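PDB 2IUY: glycosyltransferase from Streptomyces viridochromogenes, which probably transfers a sugar from a nucleotide-activated donor, as a retaining family GT4 enzyme, during biosynthesis of the antibiotic avilamycin A. Local coordinates for residues D163-G169 against R189-G195; G176-A181 against Y202-I206. All blocks are in the same frame, centred on the assembly; numbering follows the deposited sequence.

Following the chain from the N terminus, strand 165-168 leads into helix 177-187, which returns to strand 191-194, and helix 200-210 comes next. Interaction 1 closes the loop from the first strand to the second, and interaction 2 closes the loop from the first helix to the second. Because their segments alternate along the chain, the two loops cross rather than nest. The contacts also touch each other: Leu191 CD2 lies 3.5 Å from Ala181 N, and Phe167 CE1 lies 3.7 Å from Ala177 CA. Strand pairing and helix pairing are thus tied together in the second of the chain's two Rossmann-like domains, as two of its layers.

Interaction 1: residues D163-G169 against R189-G195; sequences DFLLFMG and RRLVLAG
A bend at chi2 (-130°) brings the edge of the Arg189 guanidinium to Asp163, its plane steeply tilted from that of the carboxylate, while the turn of Phe164 about chi1 (70°), between its backbone N and carbonyl carbon, sets the ring beside Val192. Arg189 NH1 donates to Asp163 O (2.9 Å, 163° at the hydrogen), with the oxygen in the guanidinium plane. The same NH1 forms a salt bridge with Asp163 OD1, though the hydrogen bond in it is weak, at 3.4 Å. The long arginine chain, ending in a flat guanidinium, suits this place, since one nitrogen can serve a main-chain and a side-chain oxygen of the same residue. A water accepting from Arg190 N also bonds weakly to Asp163 O.

Beyond this end the backbones pair in parallel. Leu165 N donates to Arg190 O and Val192 N to Leu165 O; then Phe167 N reaches Val192 O at 2.8 Å and Ala194 N reaches Phe167 O at 2.8 Å. Leu165, Phe167, Leu191 and Leu193 project from the face beneath helix 177-187, where Leu193 CD2 meets Phe167 CD2 at 3.5 Å. From the other face Leu166 CD1 touches Val192 CG1 at 3.9 Å, while the small Ala194 CB meets CE of the selenomethionine Met168, which also packs on Leu229 of helix 222-231. Met168 further touches Val220 and Arg225, residues seen to bind UDP in a structure of this protein. The paired strands and helix 177-187 form a beta-alpha-beta crossover, the repeating unit of the Rossmann-like nucleotide-binding domain in GT-B glycosyltransferases.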
# COMPACT_ATOMS: atom_id res chain seq x y z
N ASP A 163 -11.87 -13.27 16.94
CA ASP A 163 -12.10 -14.47 16.14
C ASP A 163 -12.42 -14.13 14.72
O ASP A 163 -12.49 -15.02 13.89
CB ASP A 163 -13.21 -15.32 16.75
CG ASP A 163 -12.70 -16.21 17.89
OD1 ASP A 163 -11.64 -16.87 17.71
OD2 ASP A 163 -13.37 -16.26 18.96
N PHE A 164 -12.61 -12.83 14.45
CA PHE A 164 -13.05 -12.37 13.12
C PHE A 164 -11.88 -12.40 12.11
O PHE A 164 -10.73 -12.16 12.50
CB PHE A 164 -13.74 -11.00 13.21
CG PHE A 164 -12.79 -9.82 13.54
CD1 PHE A 164 -12.06 -9.17 12.52
CD2 PHE A 164 -12.67 -9.36 14.85
CE1 PHE A 164 -11.22 -8.11 12.82
CE2 PHE A 164 -11.81 -8.31 15.15
CZ PHE A 164 -11.08 -7.68 14.14
N LEU A 165 -12.19 -12.70 10.84
CA LEU A 165 -11.26 -12.47 9.70
C LEU A 165 -11.46 -11.02 9.21
O LEU A 165 -12.44 -10.39 9.59
CB LEU A 165 -11.45 -13.48 8.59
CG LEU A 165 -11.36 -14.97 9.01
CD1 LEU A 165 -11.47 -15.97 7.80
CD2 LEU A 165 -10.09 -15.25 9.82
N LEU A 166 -10.52 -10.47 8.45
CA LEU A 166 -10.59 -9.04 8.18
C LEU A 166 -10.28 -8.76 6.73
O LEU A 166 -9.25 -9.22 6.22
CB LEU A 166 -9.62 -8.22 9.04
CG LEU A 166 -9.53 -6.72 8.72
CD1 LEU A 166 -10.80 -5.96 9.10
CD2 LEU A 166 -8.32 -6.08 9.45
N PHE A 167 -11.18 -8.02 6.07
CA PHE A 167 -10.90 -7.55 4.74
C PHE A 167 -10.79 -6.03 4.85
O PHE A 167 -11.67 -5.39 5.39
CB PHE A 167 -12.01 -7.98 3.76
CG PHE A 167 -11.88 -7.35 2.41
CD1 PHE A 167 -11.29 -8.05 1.35
CD2 PHE A 167 -12.36 -6.04 2.18
CE1 PHE A 167 -11.16 -7.43 0.07
CE2 PHE A 167 -12.23 -5.43 0.93
CZ PHE A 167 -11.63 -6.15 -0.13
N MSE A 168 -9.69 -5.47 4.35
CA MSE A 168 -9.46 -4.05 4.47
C MSE A 168 -9.02 -3.44 3.15
O MSE A 168 -7.87 -3.62 2.71
CB MSE A 168 -8.44 -3.75 5.60
CG MSE A 168 -8.25 -2.26 5.75
SE MSE A 168 -7.20 -1.81 7.27
CE MSE A 168 -8.61 -1.97 8.62
N GLY A 169 -9.96 -2.77 2.49
CA GLY A 169 -9.72 -2.09 1.24
C GLY A 169 -11.06 -1.68 0.61
O GLY A 169 -12.11 -1.78 1.24
N ARG A 189 -16.24 -18.50 9.86
CA ARG A 189 -15.88 -17.26 10.54
C ARG A 189 -16.62 -16.04 10.09
O ARG A 189 -17.19 -15.99 9.00
CB ARG A 189 -14.38 -17.01 10.48
CG ARG A 189 -13.56 -18.13 11.00
CD ARG A 189 -12.58 -17.65 11.98
NE ARG A 189 -11.89 -18.78 12.58
CZ ARG A 189 -11.30 -18.75 13.76
NH1 ARG A 189 -11.30 -17.62 14.46
NH2 ARG A 189 -10.70 -19.84 14.23
N ARG A 190 -16.59 -15.03 10.96
CA ARG A 190 -17.02 -13.69 10.59
C ARG A 190 -15.92 -12.99 9.76
O ARG A 190 -14.75 -13.27 9.90
CB ARG A 190 -17.41 -12.92 11.85
CG ARG A 190 -18.49 -13.64 12.65
CD ARG A 190 -19.78 -13.89 11.78
NE ARG A 190 -20.56 -15.03 12.30
CZ ARG A 190 -20.62 -16.25 11.75
NH1 ARG A 190 -19.98 -16.53 10.62
NH2 ARG A 190 -21.35 -17.20 12.33
N LEU A 191 -16.36 -12.15 8.84
CA LEU A 191 -15.53 -11.30 8.05
C LEU A 191 -16.01 -9.85 8.24
O LEU A 191 -17.10 -9.47 7.79
CB LEU A 191 -15.60 -11.68 6.57
CG LEU A 191 -14.79 -10.77 5.63
CD1 LEU A 191 -13.31 -11.05 5.78
CD2 LEU A 191 -15.24 -10.96 4.18
N VAL A 192 -15.15 -9.07 8.91
CA VAL A 192 -15.28 -7.62 8.89
C VAL A 192 -14.81 -7.05 7.55
O VAL A 192 -13.70 -7.32 7.08
CB VAL A 192 -14.51 -7.01 10.08
CG1 VAL A 192 -14.55 -5.51 10.03
CG2 VAL A 192 -15.12 -7.51 11.37
N LEU A 193 -15.72 -6.32 6.90
CA LEU A 193 -15.44 -5.63 5.67
C LEU A 193 -15.21 -4.18 6.00
O LEU A 193 -16.17 -3.39 6.13
CB LEU A 193 -16.60 -5.74 4.69
CG LEU A 193 -16.80 -6.96 3.82
CD1 LEU A 193 -18.12 -6.72 3.09
CD2 LEU A 193 -15.71 -7.01 2.81
N ALA A 194 -13.92 -3.84 6.14
CA ALA A 194 -13.49 -2.51 6.51
C ALA A 194 -12.88 -1.72 5.33
O ALA A 194 -11.69 -1.83 5.01
CB ALA A 194 -12.52 -2.58 7.66
N GLY A 195 -13.70 -0.88 4.72
CA GLY A 195 -13.26 0.02 3.67
C GLY A 195 -14.48 0.55 2.95
O GLY A 195 -15.61 0.12 3.26
O HOH W 1 -15.20 -15.49 13.66

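Interaction 2: residues G176-A181 against Y202-I206; sequences GALEAA and YFDEI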
# COMPACT_ATOMS: atom_id res chain seq x y z
N GLY A 176 -11.56 -8.60 -4.50
CA GLY A 176 -11.93 -9.93 -4.05
C GLY A 176 -12.67 -9.93 -2.71
O GLY A 176 -12.54 -10.88 -1.94
N ALA A 177 -13.46 -8.90 -2.44
CA ALA A 177 -14.30 -8.85 -1.22
C ALA A 177 -15.23 -10.07 -1.15
O ALA A 177 -15.43 -10.67 -0.08
CB ALA A 177 -15.10 -7.52 -1.13
N LEU A 178 -15.81 -10.40 -2.30
CA LEU A 178 -16.76 -11.51 -2.40
C LEU A 178 -16.10 -12.83 -2.11
O LEU A 178 -16.59 -13.65 -1.33
CB LEU A 178 -17.41 -11.53 -3.80
CG LEU A 178 -18.33 -12.77 -4.00
CD1 LEU A 178 -19.64 -12.56 -3.22
CD2 LEU A 178 -18.64 -12.97 -5.44
N GLU A 179 -14.95 -13.04 -2.73
CA GLU A 179 -14.14 -14.23 -2.47
C GLU A 179 -13.63 -14.35 -1.03
O GLU A 179 -13.50 -15.44 -0.51
CB GLU A 179 -12.99 -14.28 -3.47
CG GLU A 179 -13.46 -14.53 -4.93
CD GLU A 179 -13.98 -13.28 -5.66
OE1 GLU A 179 -13.87 -12.12 -5.16
OE2 GLU A 179 -14.50 -13.45 -6.78
N ALA A 180 -13.30 -13.23 -0.41
CA ALA A 180 -12.97 -13.19 1.00
C ALA A 180 -14.19 -13.59 1.85
O ALA A 180 -14.07 -14.31 2.88
CB ALA A 180 -12.48 -11.80 1.36
N ALA A 181 -15.38 -13.13 1.46
CA ALA A 181 -16.61 -13.57 2.18
C ALA A 181 -16.74 -15.10 2.07
O ALA A 181 -16.95 -15.79 3.10
CB ALA A 181 -17.88 -12.86 1.64
N TYR A 202 -22.50 -4.80 -6.40
CA TYR A 202 -21.47 -5.70 -5.84
C TYR A 202 -21.68 -5.94 -4.32
O TYR A 202 -21.77 -7.08 -3.89
CB TYR A 202 -20.05 -5.17 -6.11
CG TYR A 202 -18.94 -6.16 -5.70
CD1 TYR A 202 -18.91 -7.47 -6.21
CD2 TYR A 202 -17.93 -5.78 -4.83
CE1 TYR A 202 -17.89 -8.38 -5.87
CE2 TYR A 202 -16.90 -6.67 -4.46
CZ TYR A 202 -16.90 -7.97 -4.99
OH TYR A 202 -15.90 -8.85 -4.63
N PHE A 203 -21.73 -4.86 -3.54
CA PHE A 203 -22.01 -4.92 -2.10
C PHE A 203 -23.27 -5.75 -1.83
O PHE A 203 -23.25 -6.63 -0.97
CB PHE A 203 -22.20 -3.52 -1.52
CG PHE A 203 -22.51 -3.49 -0.03
CD1 PHE A 203 -21.49 -3.46 0.91
CD2 PHE A 203 -23.82 -3.44 0.42
CE1 PHE A 203 -21.79 -3.40 2.27
CE2 PHE A 203 -24.12 -3.38 1.78
CZ PHE A 203 -23.11 -3.35 2.70
N ASP A 204 -24.34 -5.49 -2.60
CA ASP A 204 -25.60 -6.23 -2.47
C ASP A 204 -25.51 -7.75 -2.73
O ASP A 204 -26.19 -8.55 -2.07
CB ASP A 204 -26.72 -5.59 -3.29
CG ASP A 204 -27.23 -4.29 -2.66
OD1 ASP A 204 -26.75 -3.91 -1.55
OD2 ASP A 204 -28.06 -3.62 -3.29
N GLU A 205 -24.66 -8.12 -3.68
CA GLU A 205 -24.42 -9.53 -4.00
C GLU A 205 -23.71 -10.27 -2.84
O GLU A 205 -24.01 -11.45 -2.51
CB GLU A 205 -23.56 -9.63 -5.29
CG GLU A 205 -23.31 -11.10 -5.78
CD GLU A 205 -22.20 -11.21 -6.87
OE1 GLU A 205 -21.50 -10.18 -7.18
OE2 GLU A 205 -22.04 -12.34 -7.42
N ILE A 206 -22.72 -9.59 -2.26
CA ILE A 206 -22.01 -10.12 -1.10
C ILE A 206 -22.98 -10.30 0.09
O ILE A 206 -22.92 -11.29 0.80
CB ILE A 206 -20.85 -9.15 -0.70
CG1 ILE A 206 -19.78 -9.07 -1.82
CG2 ILE A 206 -20.23 -9.56 0.66
CD1 ILE A 206 -18.84 -7.86 -1.71
O HOH W 2 -15.01 -10.21 -6.47
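The Tyr202 ring, whose hydroxyl end meets Leu178, carries over one face CD1 of Ile206, one turn further along its own helix, 3.6 Å above the plane and offset toward the rim, while Ala177 CB arrives obliquely, 3.9 Å from Tyr202 CE2. With Tyr202 CG anti to the backbone N (chi1 -172°), the phenol extends to the start of helix 177-187. There Leu178 N donates to Tyr202 OH at 2.8 Å (157° at the hydrogen), so a side chain from the next helix serves a first-turn N-H, while the N-cap residue, Gly176, has no side chain to offer. The hydroxyl in turn donates to a water, which donates to Glu179 OE1 at 2.6 Å.

In this Rossmann-like domain of a GT-B enzyme, helices 177-187 and 200-210 are successive and lie side by side against the sheet; their facing segments run 7° from parallel, with axes 10.1 Å apart. Small Ala177 and Ala181 let Ile206 in close: its CD1 lies 3.8 Å from Ala177 CB, while its CG2 turns to Ala181 CB. The Leu178 and Ile206 side chains run past one another head to tail, Leu178 CD1 meeting Ile206 CG1 at 3.8 Å. Leu178 CD2 also brushes the carboxylate of Glu205, whose charge is paired with Arg209.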